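Local coordinates for protein farnesyltransferase, putative (Trypanosoma cruzi, PDB 3WCA) that probably condenses two farnesyl diphosphate molecules into squalene, using magnesium and NADPH or NADH, as a squalene synthase of the phytoene/squalene synthase family, at residues Val70-Ser75 with Pro217-Trp222; Glu90-Thr95 with Arg119-Leu124; Leu174-Val177 with Leu181-Val184. The protein carries 1 engineered substitution. All coordinates share one frame; numbering follows the deposited sequence.

The three contacts are spread over one all-helical squalene synthase fold and do not touch one another. Contact 1 lies at the magnesium end of the active site: its D72 side chain is about 3 Å from the bound ion and about 9 Å from the farnesyl thiodiphosphate. Contact 3, on the opposite side of the chain's centre, has its centre about 34 Å from that of contact 1, yet its Y176 side chain comes within about 4 Å of the same ligand. Contact 2 is plain packing away from the annotated sites, its centre about 28 Å from that of contact 1 and about 22 Å from that of contact 3. In sequence, contacts 2 and 3 both fall between the two segments of contact 1.

Contact 1. Residues Val70-Ser75 with Pro217-Trp222; sequences VEDDMS and PPRVFW
R219 reaches from the loop between helices 209-213 and 224-227 to D72 of helix 51-72, where the acidic D68, E71 and D72 form the magnesium site of this squalene synthase. The guanidinium presents both terminal nitrogens to a single carboxylate oxygen: NH1 and NH2 of R219 each lie 3.2 Å from OD1 of D72, in a salt bridge whose NH2 branch is a weak hydrogen bond. The two planes are turned 56° apart, and NH1 approaches OD1 from above the carboxylate, 63° out of its plane, while OD1 stays close to the plane of the guanidinium. NH2 also makes a bent, weak bond to the backbone O of D72 at 2.8 Å, so main chain and side chain of one residue share the same nitrogen. The arginine chain bends at CB-CG (chi2 127°) and then runs extended through chi3 toward the aspartate, which it meets at about a right angle.

Beside this polar grip, M74 bends at chi2 and chi3 and brings CE to 4.1 Å from NH2 of R219. Nearer its root, CB of M74 packs at 3.9 Å on CD of P217, a proline preceded by a cis peptide bond. Beyond the contact, E215 forms a long, weak ion pair with NE of R219, and D72 OD2 lies close to the like-charged D68. The arginine therefore brings positive charge to a cluster of metal-binding acids, which probably eases their mutual repulsion and helps position D72 beside the magnesium.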
loop_
_atom_site.group_PDB
_atom_site.type_symbol
_atom_site.label_atom_id
_atom_site.label_comp_id
_atom_site.label_asym_id
_atom_site.label_seq_id
_atom_site.Cartn_x
_atom_site.Cartn_y
_atom_site.Cartn_z
ATOM N N VAL A 70 8.212 13.877 3.519
ATOM C CA VAL A 70 8.505 14.628 4.737
ATOM C C VAL A 70 8.590 13.655 5.924
ATOM O O VAL A 70 9.523 13.712 6.726
ATOM C CB VAL A 70 7.419 15.694 5.020
ATOM C CG1 VAL A 70 7.688 16.371 6.364
ATOM C CG2 VAL A 70 7.408 16.731 3.907
ATOM N N GLU A 71 7.624 12.750 6.018
ATOM C CA GLU A 71 7.597 11.780 7.101
ATOM C C GLU A 71 8.837 10.888 7.145
ATOM O O GLU A 71 9.328 10.555 8.230
ATOM C CB GLU A 71 6.354 10.895 6.986
ATOM C CG GLU A 71 6.349 9.711 7.946
ATOM C CD GLU A 71 5.340 8.645 7.560
ATOM O OE1 GLU A 71 5.245 8.326 6.356
ATOM O OE2 GLU A 71 4.656 8.113 8.460
ATOM N N ASP A 72 9.348 10.509 5.975
ATOM C CA ASP A 72 10.505 9.619 5.904
ATOM C C ASP A 72 11.894 10.239 5.970
ATOM O O ASP A 72 12.874 9.519 6.150
ATOM C CB ASP A 72 10.413 8.731 4.654
ATOM C CG ASP A 72 9.258 7.743 4.728
ATOM O OD1 ASP A 72 9.030 7.182 5.822
ATOM O OD2 ASP A 72 8.583 7.519 3.698
ATOM N N ASP A 73 12.004 11.553 5.822
ATOM C CA ASP A 73 13.322 12.164 5.890
ATOM C C ASP A 73 13.758 12.173 7.351
ATOM O O ASP A 73 13.261 12.967 8.144
ATOM C CB ASP A 73 13.305 13.593 5.355
ATOM C CG ASP A 73 14.704 14.158 5.198
ATOM O OD1 ASP A 73 15.632 13.603 5.823
ATOM O OD2 ASP A 73 14.885 15.148 4.462
ATOM N N MET A 74 14.686 11.290 7.704
ATOM C CA MET A 74 15.157 11.198 9.080
ATOM C C MET A 74 16.274 12.177 9.431
ATOM O O MET A 74 16.716 12.232 10.580
ATOM C CB MET A 74 15.612 9.770 9.375
ATOM C CG MET A 74 14.524 8.721 9.164
ATOM S SD MET A 74 13.079 8.971 10.228
ATOM C CE MET A 74 11.982 9.744 9.109
ATOM N N SER A 75 16.737 12.951 8.455
ATOM C CA SER A 75 17.795 13.912 8.729
ATOM C C SER A 75 17.213 15.248 9.193
ATOM O O SER A 75 17.946 16.115 9.674
ATOM C CB SER A 75 18.679 14.122 7.490
ATOM O OG SER A 75 17.981 14.789 6.459
ATOM N N PRO A 217 18.296 5.659 10.802
ATOM C CA PRO A 217 18.090 4.669 11.865
ATOM C C PRO A 217 17.296 3.488 11.308
ATOM O O PRO A 217 16.796 3.544 10.186
ATOM C CB PRO A 217 17.276 5.436 12.909
ATOM C CG PRO A 217 17.597 6.866 12.632
ATOM C CD PRO A 217 17.604 6.913 11.134
ATOM N N PRO A 218 17.176 2.402 12.083
ATOM C CA PRO A 218 16.423 1.238 11.606
ATOM C C PRO A 218 14.922 1.517 11.590
ATOM O O PRO A 218 14.382 2.060 12.551
ATOM C CB PRO A 218 16.780 0.152 12.621
ATOM C CG PRO A 218 18.144 0.571 13.111
ATOM C CD PRO A 218 17.964 2.056 13.280
ATOM N N ARG A 219 14.257 1.158 10.495
ATOM C CA ARG A 219 12.811 1.340 10.393
ATOM C C ARG A 219 12.138 0.029 10.753
ATOM O O ARG A 219 12.488 -1.017 10.210
ATOM C CB ARG A 219 12.403 1.737 8.977
ATOM C CG ARG A 219 12.497 3.217 8.708
ATOM C CD ARG A 219 13.328 3.498 7.473
ATOM N NE ARG A 219 13.244 4.903 7.090
ATOM C CZ ARG A 219 12.133 5.485 6.652
ATOM N NH1 ARG A 219 11.013 4.780 6.537
ATOM N NH2 ARG A 219 12.140 6.773 6.333
ATOM N N VAL A 220 11.172 0.095 11.664
ATOM C CA VAL A 220 10.452 -1.093 12.106
ATOM C C VAL A 220 8.947 -0.885 12.080
ATOM O O VAL A 220 8.435 0.103 12.618
ATOM C CB VAL A 220 10.864 -1.503 13.535
ATOM C CG1 VAL A 220 9.929 -2.588 14.051
ATOM C CG2 VAL A 220 12.294 -2.001 13.540
ATOM N N PHE A 221 8.244 -1.832 11.466
ATOM C CA PHE A 221 6.796 -1.762 11.354
ATOM C C PHE A 221 6.108 -2.974 11.958
ATOM O O PHE A 221 4.986 -2.873 12.439
ATOM C CB PHE A 221 6.404 -1.607 9.884
ATOM C CG PHE A 221 6.945 -0.358 9.251
ATOM C CD1 PHE A 221 6.366 0.880 9.519
ATOM C CD2 PHE A 221 8.065 -0.413 8.422
ATOM C CE1 PHE A 221 6.899 2.057 8.969
ATOM C CE2 PHE A 221 8.607 0.755 7.868
ATOM C CZ PHE A 221 8.020 1.995 8.145
ATOM N N TRP A 222 6.768 -4.125 11.928
ATOM C CA TRP A 222 6.171 -5.320 12.506
ATOM C C TRP A 222 5.803 -4.956 13.954
ATOM O O TRP A 222 6.624 -4.403 14.692
ATOM C CB TRP A 222 7.177 -6.476 12.457
ATOM C CG TRP A 222 7.446 -7.001 11.067
ATOM C CD1 TRP A 222 7.296 -6.325 9.882
ATOM C CD2 TRP A 222 7.929 -8.307 10.721
ATOM N NE1 TRP A 222 7.656 -7.130 8.823
ATOM C CE2 TRP A 222 8.050 -8.352 9.310
ATOM C CE3 TRP A 222 8.276 -9.446 11.467
ATOM C CZ2 TRP A 222 8.499 -9.493 8.629
ATOM C CZ3 TRP A 222 8.724 -10.580 10.791
ATOM C CH2 TRP A 222 8.832 -10.592 9.382
#

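Contact 2. Residues Glu90-Thr95 with Arg119-Leu124; sequences EHLHDT and RAYSRL
One face of the Y121 ring is covered by L92 and its edge is met by H93, where helix 115-122 of this all-helical squalene synthase fold packs against the loop joining helices 78-84 and 105-112. The L92 branch point sits over the tyrosine in a CH-pi contact: CG of L92 is 3.8 Å from the centroid of the Y121 ring, 17° off its normal and displaced toward the rim. On the histidine side the pair is an offset edge-to-face arrangement, with the edge of Y121 toward the face of H93 and the planes at 72°. Its closest atoms are CE1 of H93 and CE2 of Y121, 3.7 Å apart. With CG anti to the backbone N (chi1 176°), the tyrosine ring extends from its helix into the angle between the two loop residues. Backbone joins in as well, since O of L92 lies 3.3 Å from CD2 of Y121.

Farther along, the methyl CG2 of T95 lies loosely beside the R119 chain, 4.3 Å from CG of R119. Helix 126-147 completes the packing around Y121 through I132 and S133, and the backbone O of Q129 is hydrogen-bonded to the phenol. A water links the outer ends of the two rings: it donates to OH of Y121 at 3.3 Å and makes a weak bond to NE2 of H93 in the plane of the imidazole.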
loop_
_atom_site.group_PDB
_atom_site.type_symbol
_atom_site.label_atom_id
_atom_site.label_comp_id
_atom_site.label_asym_id
_atom_site.label_seq_id
_atom_site.Cartn_x
_atom_site.Cartn_y
_atom_site.Cartn_z
ATOM N N GLU A 90 -3.408 22.482 3.090
ATOM C CA GLU A 90 -3.721 23.882 2.820
ATOM C C GLU A 90 -2.941 24.417 1.626
ATOM O O GLU A 90 -3.426 25.286 0.906
ATOM C CB GLU A 90 -3.449 24.746 4.063
ATOM C CG GLU A 90 -4.412 24.446 5.214
ATOM C CD GLU A 90 -4.122 25.235 6.481
ATOM O OE1 GLU A 90 -4.752 24.930 7.522
ATOM O OE2 GLU A 90 -3.275 26.155 6.439
ATOM N N HIS A 91 -1.744 23.884 1.403
ATOM C CA HIS A 91 -0.911 24.328 0.292
ATOM C C HIS A 91 -1.473 23.960 -1.084
ATOM O O HIS A 91 -1.040 24.499 -2.103
ATOM C CB HIS A 91 0.496 23.758 0.437
ATOM C CG HIS A 91 1.115 24.026 1.772
ATOM N ND1 HIS A 91 1.029 25.251 2.398
ATOM C CD2 HIS A 91 1.840 23.232 2.595
ATOM C CE1 HIS A 91 1.675 25.200 3.549
ATOM N NE2 HIS A 91 2.176 23.987 3.692
ATOM N N LEU A 92 -2.429 23.040 -1.113
ATOM C CA LEU A 92 -3.041 22.622 -2.372
ATOM C C LEU A 92 -3.634 23.800 -3.146
ATOM O O LEU A 92 -3.751 23.753 -4.372
ATOM C CB LEU A 92 -4.138 21.583 -2.101
ATOM C CG LEU A 92 -3.809 20.091 -2.221
ATOM C CD1 LEU A 92 -2.302 19.846 -2.133
ATOM C CD2 LEU A 92 -4.554 19.341 -1.131
ATOM N N HIS A 93 -4.001 24.855 -2.425
ATOM C CA HIS A 93 -4.593 26.038 -3.037
ATOM C C HIS A 93 -3.609 27.204 -3.130
ATOM O O HIS A 93 -4.008 28.339 -3.380
ATOM C CB HIS A 93 -5.822 26.472 -2.236
ATOM C CG HIS A 93 -6.880 25.418 -2.131
ATOM N ND1 HIS A 93 -7.595 24.968 -3.223
ATOM C CD2 HIS A 93 -7.343 24.720 -1.066
ATOM C CE1 HIS A 93 -8.450 24.039 -2.834
ATOM N NE2 HIS A 93 -8.317 23.870 -1.531
ATOM N N ASP A 94 -2.326 26.926 -2.932
ATOM C CA ASP A 94 -1.301 27.964 -2.990
ATOM C C ASP A 94 -0.266 27.608 -4.054
ATOM O O ASP A 94 0.778 27.031 -3.753
ATOM C CB ASP A 94 -0.627 28.101 -1.621
ATOM C CG ASP A 94 0.418 29.199 -1.589
ATOM O OD1 ASP A 94 0.716 29.761 -2.662
ATOM O OD2 ASP A 94 0.947 29.494 -0.494
ATOM N N THR A 95 -0.562 27.973 -5.296
ATOM C CA THR A 95 0.305 27.674 -6.433
ATOM C C THR A 95 1.738 28.197 -6.365
ATOM O O THR A 95 2.505 28.025 -7.314
ATOM C CB THR A 95 -0.320 28.181 -7.748
ATOM O OG1 THR A 95 -0.615 29.577 -7.626
ATOM C CG2 THR A 95 -1.602 27.424 -8.061
ATOM N N ARG A 119 -0.835 23.424 -9.423
ATOM C CA ARG A 119 -1.470 24.019 -10.602
ATOM C C ARG A 119 -2.413 22.992 -11.206
ATOM O O ARG A 119 -3.591 23.263 -11.418
ATOM C CB ARG A 119 -0.441 24.409 -11.661
ATOM C CG ARG A 119 0.551 25.460 -11.240
ATOM C CD ARG A 119 1.234 26.023 -12.467
ATOM N NE ARG A 119 2.422 26.796 -12.133
ATOM C CZ ARG A 119 2.907 27.771 -12.894
ATOM N NH1 ARG A 119 2.298 28.096 -14.032
ATOM N NH2 ARG A 119 4.004 28.415 -12.525
ATOM N N ALA A 120 -1.872 21.812 -11.491
ATOM C CA ALA A 120 -2.655 20.725 -12.062
ATOM C C ALA A 120 -3.860 20.475 -11.167
ATOM O O ALA A 120 -4.964 20.204 -11.641
ATOM C CB ALA A 120 -1.805 19.471 -12.152
ATOM N N TYR A 121 -3.633 20.575 -9.864
ATOM C CA TYR A 121 -4.687 20.365 -8.881
ATOM C C TYR A 121 -5.826 21.364 -9.076
ATOM O O TYR A 121 -6.999 20.988 -9.065
ATOM C CB TYR A 121 -4.108 20.524 -7.474
ATOM C CG TYR A 121 -5.120 20.434 -6.354
ATOM C CD1 TYR A 121 -5.428 19.210 -5.760
ATOM C CD2 TYR A 121 -5.758 21.580 -5.875
ATOM C CE1 TYR A 121 -6.345 19.129 -4.710
ATOM C CE2 TYR A 121 -6.676 21.512 -4.829
ATOM C CZ TYR A 121 -6.964 20.285 -4.251
ATOM O OH TYR A 121 -7.864 20.211 -3.215
ATOM N N SER A 122 -5.471 22.635 -9.257
ATOM C CA SER A 122 -6.465 23.692 -9.428
ATOM C C SER A 122 -7.331 23.519 -10.670
ATOM O O SER A 122 -8.397 24.124 -10.773
ATOM C CB SER A 122 -5.789 25.068 -9.474
ATOM O OG SER A 122 -5.048 25.235 -10.669
ATOM N N ARG A 123 -6.877 22.698 -11.613
ATOM C CA ARG A 123 -7.646 22.464 -12.829
ATOM C C ARG A 123 -8.489 21.195 -12.755
ATOM O O ARG A 123 -9.040 20.750 -13.760
ATOM C CB ARG A 123 -6.718 22.418 -14.050
ATOM C CG ARG A 123 -6.154 23.790 -14.430
ATOM C CD ARG A 123 -5.506 23.805 -15.818
ATOM N NE ARG A 123 -4.152 23.250 -15.835
ATOM C CZ ARG A 123 -3.083 23.848 -15.314
ATOM N NH1 ARG A 123 -3.198 25.030 -14.725
ATOM N NH2 ARG A 123 -1.894 23.268 -15.390
ATOM N N LEU A 124 -8.595 20.614 -11.562
ATOM C CA LEU A 124 -9.395 19.404 -11.384
ATOM C C LEU A 124 -10.811 19.760 -10.973
ATOM O O LEU A 124 -11.073 20.856 -10.490
ATOM C CB LEU A 124 -8.793 18.493 -10.308
ATOM C CG LEU A 124 -7.554 17.652 -10.612
ATOM C CD1 LEU A 124 -7.098 16.965 -9.331
ATOM C CD2 LEU A 124 -7.864 16.619 -11.686
HETATM O O HOH W 1 -10.436 21.278 -1.484
#

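Contact 3. Residues Leu174-Val177 with Leu181-Val184; sequences LLYV and LEDV
Y176 sets its CB against the side chain of E182, with CB of Y176 and CG of E182 3.8 Å apart, where the loop leaving helix 154-179 folds back beside the last turns of that helix. This reversal belongs to the all-helical fold of squalene synthase and leads on to helix 191-207. The two side chains touch near their roots and then part. The tyrosine runs between helices 51-72 and 274-294, meeting M53 on the first and V276 and F279 on the second, and reaches the bound farnesyl thiodiphosphate, whose pocket it helps to line. Its hydroxyl makes a weak hydrogen bond with S280. The glutamate bends at CB-CG (chi2 -62°), and its buried carboxylate is satisfied by two backbone amides: OE1 accepts from N of R272 and OE2 from N of D273, which ties the loop to the chain just ahead of helix 274-294.

The main chain also bridges the turn. N of E182 donates a weak hydrogen bond to O of Y176 at 3.4 Å, and the hydroxyl of S179 is hydrogen-bonded to that same oxygen, so the Y176 carbonyl is met by both a side chain and an amide of the turn.

V177 meets the outer part of the loop with both of its methyls. CG2 of V177 lies 3.8 Å from the backbone O of D183. The side chains of V177 and V184 cross at about a right angle; CG1 of V177, anti to the backbone N (chi1 174°), comes within 3.6 Å of CA of V184 and 4.1 Å of its CG1.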
loop_
_atom_site.group_PDB
_atom_site.type_symbol
_atom_site.label_atom_id
_atom_site.label_comp_id
_atom_site.label_asym_id
_atom_site.label_seq_id
_atom_site.Cartn_x
_atom_site.Cartn_y
_atom_site.Cartn_z
ATOM N N LEU A 174 -13.610 7.030 -3.356
ATOM C CA LEU A 174 -14.394 8.258 -3.482
ATOM C C LEU A 174 -14.150 8.923 -4.841
ATOM O O LEU A 174 -15.015 9.626 -5.354
ATOM C CB LEU A 174 -14.066 9.234 -2.350
ATOM C CG LEU A 174 -14.487 8.815 -0.937
ATOM C CD1 LEU A 174 -13.896 9.805 0.069
ATOM C CD2 LEU A 174 -16.013 8.759 -0.820
ATOM N N LEU A 175 -12.971 8.718 -5.419
ATOM C CA LEU A 175 -12.706 9.283 -6.732
ATOM C C LEU A 175 -13.474 8.477 -7.782
ATOM O O LEU A 175 -13.917 9.035 -8.776
ATOM C CB LEU A 175 -11.212 9.261 -7.069
ATOM C CG LEU A 175 -10.301 10.272 -6.387
ATOM C CD1 LEU A 175 -8.894 10.086 -6.923
ATOM C CD2 LEU A 175 -10.777 11.697 -6.652
ATOM N N TYR A 176 -13.630 7.171 -7.563
ATOM C CA TYR A 176 -14.358 6.324 -8.513
ATOM C C TYR A 176 -15.830 6.732 -8.579
ATOM O O TYR A 176 -16.422 6.809 -9.660
ATOM C CB TYR A 176 -14.306 4.833 -8.123
ATOM C CG TYR A 176 -12.933 4.179 -8.029
ATOM C CD1 TYR A 176 -11.806 4.748 -8.613
ATOM C CD2 TYR A 176 -12.779 2.963 -7.358
ATOM C CE1 TYR A 176 -10.546 4.120 -8.523
ATOM C CE2 TYR A 176 -11.541 2.332 -7.268
ATOM C CZ TYR A 176 -10.432 2.909 -7.844
ATOM O OH TYR A 176 -9.212 2.270 -7.732
ATOM N N VAL A 177 -16.426 6.958 -7.415
ATOM C CA VAL A 177 -17.829 7.351 -7.342
ATOM C C VAL A 177 -18.027 8.741 -7.941
ATOM O O VAL A 177 -18.879 8.952 -8.801
ATOM C CB VAL A 177 -18.322 7.357 -5.885
ATOM C CG1 VAL A 177 -19.749 7.901 -5.811
ATOM C CG2 VAL A 177 -18.274 5.950 -5.331
ATOM N N LEU A 181 -17.933 6.594 -12.929
ATOM C CA LEU A 181 -17.536 5.273 -13.420
ATOM C C LEU A 181 -18.077 4.126 -12.574
ATOM O O LEU A 181 -18.399 3.069 -13.107
ATOM C CB LEU A 181 -16.007 5.169 -13.518
ATOM C CG LEU A 181 -15.328 6.009 -14.608
ATOM C CD1 LEU A 181 -13.826 5.761 -14.601
ATOM C CD2 LEU A 181 -15.917 5.650 -15.970
ATOM N N GLU A 182 -18.164 4.318 -11.261
ATOM C CA GLU A 182 -18.704 3.272 -10.389
ATOM C C GLU A 182 -19.968 3.813 -9.724
ATOM O O GLU A 182 -20.179 5.024 -9.665
ATOM C CB GLU A 182 -17.698 2.864 -9.303
ATOM C CG GLU A 182 -16.414 2.185 -9.790
ATOM C CD GLU A 182 -16.642 0.872 -10.507
ATOM O OE1 GLU A 182 -17.575 0.132 -10.146
ATOM O OE2 GLU A 182 -15.866 0.561 -11.432
ATOM N N ASP A 183 -20.803 2.916 -9.212
ATOM C CA ASP A 183 -22.048 3.321 -8.571
ATOM C C ASP A 183 -21.845 3.963 -7.195
ATOM O O ASP A 183 -20.978 3.549 -6.426
ATOM C CB ASP A 183 -22.974 2.111 -8.452
ATOM C CG ASP A 183 -24.293 2.454 -7.808
ATOM O OD1 ASP A 183 -24.988 3.364 -8.320
ATOM O OD2 ASP A 183 -24.631 1.813 -6.794
ATOM N N VAL A 184 -22.663 4.969 -6.890
ATOM C CA VAL A 184 -22.586 5.690 -5.617
ATOM C C VAL A 184 -22.641 4.769 -4.401
ATOM O O VAL A 184 -22.210 5.135 -3.309
ATOM C CB VAL A 184 -23.739 6.718 -5.481
ATOM C CG1 VAL A 184 -23.505 7.605 -4.257
ATOM C CG2 VAL A 184 -23.852 7.558 -6.746
#